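Long-range contacts in uncharacterized protein PA2218 (Pseudomonas aeruginosa, PDB 2HDW), which probably acts as a hydrolase with an alpha/beta hydrolase fold, although its substrate and biological role remain unknown: residues P104-S112 with Y273-W284; W181-V189 with I297-S305. One frame throughout, in Å; residues are numbered along the deposited sequence.

Interaction 1. Residues P104-S112 with Y273-W284; sequences PFGAVKEQS and YHPRAVNSGNAW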
loop_
_atom_site.group_PDB
_atom_site.type_symbol
_atom_site.label_atom_id
_atom_site.label_comp_id
_atom_site.label_asym_id
_atom_site.label_seq_id
_atom_site.Cartn_x
_atom_site.Cartn_y
_atom_site.Cartn_z
ATOM N N PRO A 104 1.954 1.641 -3.231
ATOM C CA PRO A 104 2.937 0.624 -2.832
ATOM C C PRO A 104 3.620 0.954 -1.510
ATOM O O PRO A 104 3.474 2.055 -0.985
ATOM C CB PRO A 104 3.939 0.633 -3.984
ATOM C CG PRO A 104 3.100 1.037 -5.163
ATOM C CD PRO A 104 2.254 2.150 -4.582
ATOM N N PHE A 105 4.368 -0.011 -0.981
ATOM C CA PHE A 105 5.106 0.178 0.266
ATOM C C PHE A 105 6.280 1.110 -0.047
ATOM O O PHE A 105 7.173 0.753 -0.811
ATOM C CB PHE A 105 5.634 -1.171 0.765
ATOM C CG PHE A 105 6.388 -1.094 2.057
ATOM C CD1 PHE A 105 5.714 -0.954 3.270
ATOM C CD2 PHE A 105 7.779 -1.172 2.068
ATOM C CE1 PHE A 105 6.411 -0.894 4.469
ATOM C CE2 PHE A 105 8.490 -1.112 3.263
ATOM C CZ PHE A 105 7.805 -0.972 4.470
ATOM N N GLY A 106 6.279 2.302 0.538
ATOM C CA GLY A 106 7.351 3.245 0.270
ATOM C C GLY A 106 6.926 4.260 -0.777
ATOM O O GLY A 106 7.739 5.046 -1.274
ATOM N N ALA A 107 5.642 4.239 -1.116
ATOM C CA ALA A 107 5.086 5.163 -2.095
ATOM C C ALA A 107 4.093 6.063 -1.372
ATOM O O ALA A 107 3.671 5.756 -0.255
ATOM C CB ALA A 107 4.379 4.392 -3.205
ATOM N N VAL A 108 3.730 7.176 -1.999
ATOM C CA VAL A 108 2.769 8.095 -1.403
ATOM C C VAL A 108 1.482 8.130 -2.220
ATOM O O VAL A 108 1.441 7.654 -3.362
ATOM C CB VAL A 108 3.338 9.528 -1.293
ATOM C CG1 VAL A 108 4.467 9.550 -0.282
ATOM C CG2 VAL A 108 3.834 10.006 -2.662
ATOM N N LYS A 109 0.443 8.708 -1.629
ATOM C CA LYS A 109 -0.867 8.802 -2.258
ATOM C C LYS A 109 -0.899 9.486 -3.625
ATOM O O LYS A 109 -1.828 9.267 -4.398
ATOM C CB LYS A 109 -1.839 9.515 -1.313
ATOM C CG LYS A 109 -1.468 10.966 -1.007
ATOM C CD LYS A 109 -2.324 11.521 0.125
ATOM C CE LYS A 109 -2.086 13.014 0.353
ATOM N NZ LYS A 109 -0.653 13.352 0.601
ATOM N N GLU A 110 0.091 10.318 -3.928
ATOM C CA GLU A 110 0.103 10.999 -5.219
ATOM C C GLU A 110 0.533 10.063 -6.349
ATOM O O GLU A 110 0.436 10.407 -7.529
ATOM C CB GLU A 110 1.025 12.222 -5.178
ATOM C CG GLU A 110 0.558 13.345 -4.243
ATOM C CD GLU A 110 0.812 13.047 -2.772
ATOM O OE1 GLU A 110 1.521 12.063 -2.459
ATOM O OE2 GLU A 110 0.315 13.812 -1.919
ATOM N N GLN A 111 1.006 8.876 -5.984
ATOM C CA GLN A 111 1.442 7.914 -6.974
ATOM C C GLN A 111 0.334 6.899 -7.294
ATOM O O GLN A 111 -0.831 7.282 -7.408
ATOM C CB GLN A 111 2.748 7.251 -6.496
ATOM C CG GLN A 111 3.892 8.277 -6.399
ATOM C CD GLN A 111 5.122 7.776 -5.659
ATOM O OE1 GLN A 111 5.023 7.229 -4.557
ATOM N NE2 GLN A 111 6.295 7.982 -6.254
ATOM N N SER A 112 0.683 5.625 -7.427
ATOM C CA SER A 112 -0.285 4.590 -7.786
ATOM C C SER A 112 -1.609 4.507 -7.015
ATOM O O SER A 112 -2.670 4.373 -7.634
ATOM C CB SER A 112 0.392 3.217 -7.760
ATOM O OG SER A 112 -0.427 2.245 -8.391
ATOM N N TYR A 273 7.534 9.713 -10.403
ATOM C CA TYR A 273 8.318 10.364 -9.369
ATOM C C TYR A 273 7.529 11.343 -8.503
ATOM O O TYR A 273 6.706 12.112 -8.994
ATOM C CB TYR A 273 9.493 11.123 -10.000
ATOM C CG TYR A 273 10.275 11.970 -9.018
ATOM C CD1 TYR A 273 11.280 11.411 -8.229
ATOM C CD2 TYR A 273 9.983 13.325 -8.849
ATOM C CE1 TYR A 273 11.978 12.177 -7.294
ATOM C CE2 TYR A 273 10.669 14.100 -7.916
ATOM C CZ TYR A 273 11.666 13.520 -7.142
ATOM O OH TYR A 273 12.350 14.279 -6.219
ATOM N N HIS A 274 7.767 11.289 -7.200
ATOM C CA HIS A 274 7.166 12.242 -6.277
ATOM C C HIS A 274 8.175 12.435 -5.158
ATOM O O HIS A 274 8.586 11.474 -4.507
ATOM C CB HIS A 274 5.825 11.782 -5.714
ATOM C CG HIS A 274 5.100 12.881 -5.005
ATOM N ND1 HIS A 274 5.506 13.366 -3.779
ATOM C CD2 HIS A 274 4.072 13.669 -5.397
ATOM C CE1 HIS A 274 4.762 14.406 -3.450
ATOM N NE2 HIS A 274 3.884 14.612 -4.416
ATOM N N PRO A 275 8.588 13.690 -4.921
ATOM C CA PRO A 275 9.569 14.057 -3.895
ATOM C C PRO A 275 9.387 13.543 -2.471
ATOM O O PRO A 275 10.372 13.378 -1.752
ATOM C CB PRO A 275 9.585 15.584 -3.959
ATOM C CG PRO A 275 8.188 15.914 -4.403
ATOM C CD PRO A 275 7.944 14.892 -5.483
ATOM N N ARG A 276 8.151 13.291 -2.054
ATOM C CA ARG A 276 7.931 12.816 -0.692
ATOM C C ARG A 276 8.004 11.297 -0.526
ATOM O O ARG A 276 8.065 10.797 0.594
ATOM C CB ARG A 276 6.588 13.340 -0.158
ATOM C CG ARG A 276 6.550 14.862 -0.001
ATOM C CD ARG A 276 5.356 15.308 0.840
ATOM N NE ARG A 276 4.072 15.078 0.182
ATOM C CZ ARG A 276 3.510 15.921 -0.678
ATOM N NH1 ARG A 276 4.118 17.063 -0.990
ATOM N NH2 ARG A 276 2.345 15.625 -1.230
ATOM N N ALA A 277 8.032 10.565 -1.633
ATOM C CA ALA A 277 8.082 9.103 -1.562
ATOM C C ALA A 277 9.440 8.534 -1.179
ATOM O O ALA A 277 10.482 8.992 -1.663
ATOM C CB ALA A 277 7.635 8.495 -2.891
ATOM N N VAL A 278 9.415 7.532 -0.300
ATOM C CA VAL A 278 10.628 6.845 0.128
ATOM C C VAL A 278 11.305 6.247 -1.104
ATOM O O VAL A 278 12.519 6.361 -1.287
ATOM C CB VAL A 278 10.303 5.683 1.106
ATOM C CG1 VAL A 278 11.451 4.664 1.116
ATOM C CG2 VAL A 278 10.072 6.228 2.503
ATOM N N ASN A 279 10.509 5.607 -1.953
ATOM C CA ASN A 279 11.048 4.968 -3.140
ATOM C C ASN A 279 11.588 5.936 -4.183
ATOM O O ASN A 279 12.381 5.548 -5.037
ATOM C CB ASN A 279 9.995 4.040 -3.753
ATOM C CG ASN A 279 9.584 2.932 -2.795
ATOM O OD1 ASN A 279 10.347 2.569 -1.898
ATOM N ND2 ASN A 279 8.384 2.387 -2.983
ATOM N N SER A 280 11.172 7.196 -4.117
ATOM C CA SER A 280 11.655 8.185 -5.074
ATOM C C SER A 280 12.911 8.909 -4.592
ATOM O O SER A 280 12.882 10.109 -4.326
ATOM C CB SER A 280 10.562 9.213 -5.395
ATOM O OG SER A 280 9.564 8.667 -6.248
ATOM N N GLY A 281 14.012 8.176 -4.467
ATOM C CA GLY A 281 15.264 8.791 -4.056
ATOM C C GLY A 281 15.512 8.985 -2.570
ATOM O O GLY A 281 16.535 9.554 -2.187
ATOM N N ASN A 282 14.588 8.541 -1.725
ATOM C CA ASN A 282 14.788 8.671 -0.289
ATOM C C ASN A 282 15.006 7.292 0.316
ATOM O O ASN A 282 15.619 6.435 -0.326
ATOM C CB ASN A 282 13.595 9.389 0.352
ATOM C CG ASN A 282 13.432 10.801 -0.173
ATOM O OD1 ASN A 282 12.550 11.076 -0.984
ATOM N ND2 ASN A 282 14.305 11.702 0.268
ATOM N N ALA A 283 14.522 7.061 1.534
ATOM C CA ALA A 283 14.722 5.761 2.168
ATOM C C ALA A 283 14.142 5.647 3.559
ATOM O O ALA A 283 13.826 6.642 4.203
ATOM C CB ALA A 283 16.199 5.450 2.240
ATOM N N TRP A 284 14.015 4.409 4.020
ATOM C CA TRP A 284 13.521 4.149 5.363
ATOM C C TRP A 284 14.734 4.272 6.269
ATOM O O TRP A 284 15.876 4.302 5.794
ATOM C CB TRP A 284 12.990 2.722 5.495
ATOM C CG TRP A 284 11.854 2.386 4.579
ATOM C CD1 TRP A 284 11.902 1.582 3.477
ATOM C CD2 TRP A 284 10.497 2.828 4.697
ATOM N NE1 TRP A 284 10.657 1.493 2.900
ATOM C CE2 TRP A 284 9.775 2.248 3.629
ATOM C CE3 TRP A 284 9.820 3.657 5.602
ATOM C CZ2 TRP A 284 8.406 2.472 3.440
ATOM C CZ3 TRP A 284 8.456 3.881 5.412
ATOM C CH2 TRP A 284 7.767 3.288 4.338
HETATM O O HOH W 1 10.057 0.728 0.134
HETATM O O HOH W 2 2.617 12.632 0.095
#
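With chi1 at -179° the Phe105 ring swings away from its own N, while Trp284 (chi1 -60°) turns its indole back beside its N, and the two rings meet obliquely, CE2 of Phe105 3.6 Å from CZ2 of Trp284. Val278 CG2 covers the opposite indole face. CA of Gly106, in the type II turn Pro104-Ala107, lies 3.4 Å from Trp284 CZ2. Asn279 grips this turn twice: its N donates to Gly106 O at 2.9 Å and 166°, and its ND2 to Phe105 O at 3.0 Å. A water accepts a hydrogen bond from Trp284 NE1 and donates to Phe105 O and Asn279 OD1.

At the other end Glu110 OE2 takes two salt bridges: Arg276 NH2 (2.8 Å) approaches from above the carboxylate plane while keeping OE2 near the guanidinium plane, and Lys109 NZ, 2.7 Å from Glu110 OE2, arrives from the opposite face. The carboxylate stacks over His274, whose CE1 lies over the guanidinium centre. Asp57 binds both His274 NE2 and Arg276 NH2, and Asp131 and Glu137 bind Lys109 NZ, extending the charge network. Between the ends, Gln111 OE1 accepts from Val108 N and touches Ala277 CB at 3.3 Å, while its NE2 binds Gly272 O.

The 104-112 loop joins strand 96-102 to helix 112-122, where alpha/beta hydrolases commonly form the oxyanion hole; helix 206-212 packs on Phe105, and Tyr267 of helix 258-267 on Pro104 and Ala107.

Interaction 2. Residues W181-V189 with I297-S305; sequences WGGMALNAV and ILTYIKEIS
Asn187 and Leu298 mark the closest backbone approach, their CA atoms 5.0 Å apart. Residues 181-189 are regular helix, with successive i+4 to i bonds from Ala185 N to Trp181 O through Val189 N to Ala185 O. The partner segment is irregular: Leu298 takes left-handed backbone angles (phi 70°, psi 12°) and starts a type I turn that ends at Ile301, and the chain then passes into a short 3-10 segment that ends at Glu303.

With no side chain on Gly183 in the way, the CD1 methyl of Ile297 lies directly against the helix backbone, 3.4 Å from Gly183 O. That reach follows from a chi1 of 54°, which places CG1 of Ile297 on the side flanked by both main-chain neighbours. One helical turn on, CB of Asn187 lies 4.0 Å from CB of Ile297. Leu298 drives CD2 against CB of Leu186 at 3.5 Å, a close carbon-carbon approach. Leu186 then spreads its branches, CD1 lying 4.2 Å from Ile301 CD1 and CD2 3.9 Å from Ile304 CD1. Ile304 also crosses Val189 at about a right angle, CG1 to CG1 4.0 Å.

Leu186 and Val189 meet strand 197-201 as well, and Leu186 and Ile304 share Ile309 of strand 309-314. Helix 180-191, directly after strand 173-178, is placed as is the helix that follows the nucleophile elbow in alpha/beta hydrolases, consistent with that fold; here the segment leading into strand 309-314 packs against it.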
loop_
_atom_site.group_PDB
_atom_site.type_symbol
_atom_site.label_atom_id
_atom_site.label_comp_id
_atom_site.label_asym_id
_atom_site.label_seq_id
_atom_site.Cartn_x
_atom_site.Cartn_y
_atom_site.Cartn_z
ATOM N N TRP A 181 1.582 -3.124 0.178
ATOM C CA TRP A 181 0.390 -2.985 0.999
ATOM C C TRP A 181 -0.674 -4.023 0.684
ATOM O O TRP A 181 -1.739 -4.061 1.317
ATOM C CB TRP A 181 -0.162 -1.570 0.894
ATOM C CG TRP A 181 0.616 -0.640 1.768
ATOM C CD1 TRP A 181 1.886 -0.171 1.551
ATOM C CD2 TRP A 181 0.224 -0.156 3.054
ATOM N NE1 TRP A 181 2.310 0.573 2.634
ATOM C CE2 TRP A 181 1.308 0.594 3.570
ATOM C CE3 TRP A 181 -0.939 -0.287 3.826
ATOM C CZ2 TRP A 181 1.263 1.209 4.823
ATOM C CZ3 TRP A 181 -0.985 0.326 5.074
ATOM C CH2 TRP A 181 0.113 1.066 5.559
ATOM N N GLY A 182 -0.382 -4.870 -0.301
ATOM C CA GLY A 182 -1.301 -5.941 -0.632
ATOM C C GLY A 182 -1.253 -6.880 0.566
ATOM O O GLY A 182 -2.265 -7.413 1.000
ATOM N N GLY A 183 -0.054 -7.071 1.112
ATOM C CA GLY A 183 0.096 -7.933 2.270
ATOM C C GLY A 183 -0.562 -7.313 3.491
ATOM O O GLY A 183 -1.209 -8.004 4.277
ATOM N N MET A 184 -0.399 -6.001 3.651
ATOM C CA MET A 184 -0.996 -5.293 4.780
ATOM C C MET A 184 -2.528 -5.290 4.682
ATOM O O MET A 184 -3.218 -5.350 5.700
ATOM C CB MET A 184 -0.478 -3.850 4.848
ATOM C CG MET A 184 0.484 -3.545 6.021
ATOM S SD MET A 184 2.155 -4.272 5.906
ATOM C CE MET A 184 2.941 -3.110 4.752
ATOM N N ALA A 185 -3.055 -5.219 3.463
ATOM C CA ALA A 185 -4.503 -5.213 3.268
ATOM C C ALA A 185 -5.104 -6.539 3.731
ATOM O O ALA A 185 -6.094 -6.556 4.457
ATOM C CB ALA A 185 -4.850 -4.963 1.793
ATOM N N LEU A 186 -4.505 -7.648 3.316
ATOM C CA LEU A 186 -4.999 -8.967 3.718
ATOM C C LEU A 186 -4.881 -9.114 5.229
ATOM O O LEU A 186 -5.757 -9.690 5.878
ATOM C CB LEU A 186 -4.196 -10.073 3.024
ATOM C CG LEU A 186 -4.351 -10.132 1.503
ATOM C CD1 LEU A 186 -3.320 -11.079 0.900
ATOM C CD2 LEU A 186 -5.768 -10.577 1.160
ATOM N N ASN A 187 -3.798 -8.577 5.786
ATOM C CA ASN A 187 -3.554 -8.648 7.224
ATOM C C ASN A 187 -4.637 -7.884 7.985
ATOM O O ASN A 187 -5.141 -8.358 9.002
ATOM C CB ASN A 187 -2.186 -8.048 7.562
ATOM C CG ASN A 187 -1.642 -8.541 8.893
ATOM O OD1 ASN A 187 -1.194 -7.750 9.733
ATOM N ND2 ASN A 187 -1.662 -9.853 9.089
ATOM N N ALA A 188 -4.986 -6.705 7.482
ATOM C CA ALA A 188 -6.005 -5.866 8.111
ATOM C C ALA A 188 -7.401 -6.483 8.048
ATOM O O ALA A 188 -8.128 -6.496 9.044
ATOM C CB ALA A 188 -6.025 -4.485 7.454
ATOM N N VAL A 189 -7.775 -6.988 6.876
ATOM C CA VAL A 189 -9.099 -7.580 6.684
ATOM C C VAL A 189 -9.366 -8.809 7.560
ATOM O O VAL A 189 -10.501 -9.054 7.967
ATOM C CB VAL A 189 -9.322 -7.959 5.198
ATOM C CG1 VAL A 189 -10.708 -8.578 5.021
ATOM C CG2 VAL A 189 -9.182 -6.712 4.318
ATOM N N ILE A 297 3.029 -11.164 9.012
ATOM C CA ILE A 297 1.644 -10.793 8.779
ATOM C C ILE A 297 0.989 -12.006 8.122
ATOM O O ILE A 297 1.662 -13.003 7.847
ATOM C CB ILE A 297 1.525 -9.589 7.819
ATOM C CG1 ILE A 297 2.278 -9.884 6.523
ATOM C CG2 ILE A 297 2.059 -8.328 8.507
ATOM C CD1 ILE A 297 1.914 -8.957 5.365
ATOM N N LEU A 298 -0.319 -11.919 7.895
ATOM C CA LEU A 298 -1.103 -12.978 7.246
ATOM C C LEU A 298 -1.324 -14.260 8.042
ATOM O O LEU A 298 -1.798 -15.257 7.490
ATOM C CB LEU A 298 -0.480 -13.339 5.895
ATOM C CG LEU A 298 -0.177 -12.182 4.941
ATOM C CD1 LEU A 298 0.330 -12.747 3.615
ATOM C CD2 LEU A 298 -1.420 -11.341 4.725
ATOM N N THR A 299 -1.009 -14.246 9.334
ATOM C CA THR A 299 -1.207 -15.440 10.145
ATOM C C THR A 299 -2.652 -15.922 10.083
ATOM O O THR A 299 -2.919 -17.122 9.971
ATOM C CB THR A 299 -0.861 -15.183 11.626
ATOM O OG1 THR A 299 0.495 -14.743 11.727
ATOM C CG2 THR A 299 -1.022 -16.466 12.447
ATOM N N TYR A 300 -3.580 -14.974 10.149
ATOM C CA TYR A 300 -5.004 -15.282 10.153
ATOM C C TYR A 300 -5.715 -15.041 8.823
ATOM O O TYR A 300 -6.921 -14.771 8.786
ATOM C CB TYR A 300 -5.657 -14.469 11.268
ATOM C CG TYR A 300 -5.022 -14.750 12.615
ATOM C CD1 TYR A 300 -5.362 -15.892 13.333
ATOM C CD2 TYR A 300 -4.039 -13.906 13.145
ATOM C CE1 TYR A 300 -4.746 -16.198 14.542
ATOM C CE2 TYR A 300 -3.409 -14.202 14.359
ATOM C CZ TYR A 300 -3.773 -15.358 15.050
ATOM O OH TYR A 300 -3.166 -15.690 16.240
ATOM N N ILE A 301 -4.973 -15.176 7.730
ATOM C CA ILE A 301 -5.525 -14.954 6.402
ATOM C C ILE A 301 -6.765 -15.794 6.082
ATOM O O ILE A 301 -7.644 -15.348 5.349
ATOM C CB ILE A 301 -4.437 -15.189 5.323
ATOM C CG1 ILE A 301 -4.965 -14.764 3.956
ATOM C CG2 ILE A 301 -3.993 -16.653 5.332
ATOM C CD1 ILE A 301 -3.916 -14.781 2.867
ATOM N N LYS A 302 -6.849 -17.001 6.636
ATOM C CA LYS A 302 -8.000 -17.864 6.379
ATOM C C LYS A 302 -9.272 -17.350 7.045
ATOM O O LYS A 302 -10.375 -17.808 6.727
ATOM C CB LYS A 302 -7.723 -19.292 6.857
ATOM C CG LYS A 302 -6.683 -20.033 6.032
ATOM C CD LYS A 302 -6.407 -21.415 6.623
ATOM C CE LYS A 302 -5.438 -22.210 5.758
ATOM N NZ LYS A 302 -5.064 -23.516 6.381
ATOM N N GLU A 303 -9.117 -16.398 7.962
ATOM C CA GLU A 303 -10.260 -15.836 8.664
ATOM C C GLU A 303 -10.887 -14.654 7.946
ATOM O O GLU A 303 -11.733 -13.950 8.501
ATOM C CB GLU A 303 -9.878 -15.490 10.107
ATOM C CG GLU A 303 -9.709 -16.757 10.943
ATOM C CD GLU A 303 -9.271 -16.496 12.365
ATOM O OE1 GLU A 303 -9.673 -15.466 12.942
ATOM O OE2 GLU A 303 -8.533 -17.340 12.912
ATOM N N ILE A 304 -10.458 -14.439 6.707
ATOM C CA ILE A 304 -11.050 -13.404 5.880
ATOM C C ILE A 304 -12.348 -14.067 5.415
ATOM O O ILE A 304 -13.404 -13.431 5.349
ATOM C CB ILE A 304 -10.145 -13.052 4.667
ATOM C CG1 ILE A 304 -8.981 -12.169 5.139
ATOM C CG2 ILE A 304 -10.954 -12.325 3.589
ATOM C CD1 ILE A 304 -7.902 -11.935 4.088
ATOM N N SER A 305 -12.270 -15.360 5.111
ATOM C CA SER A 305 -13.460 -16.106 4.683
ATOM C C SER A 305 -14.471 -16.012 5.830
ATOM O O SER A 305 -14.076 -15.947 6.996
ATOM C CB SER A 305 -13.099 -17.571 4.423
ATOM O OG SER A 305 -14.251 -18.344 4.115
#

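Overall arrangement
From the N terminus the segments come in the order 104-112, 181-189, 273-284 and 297-305, so the two contacts alternate and their loops cross. Interaction 1 closes a loop of 160 residues, joining the segment between strand 96-102 and helix 112-122 to the one ahead of helix 289-292. Interaction 2 closes 107 residues, from helix 180-191 to the approach to strand 309-314. Their centres lie about 23 Å apart on opposite sides of the chain's centre, yet they touch: CA of Phe105 is 3.5 Å from CD1 of Trp181, and Phe105 CD1 is 3.8 Å from Met184 CE. Both contacts thus bring chain beyond helix 258-267 back to the earlier part of the fold.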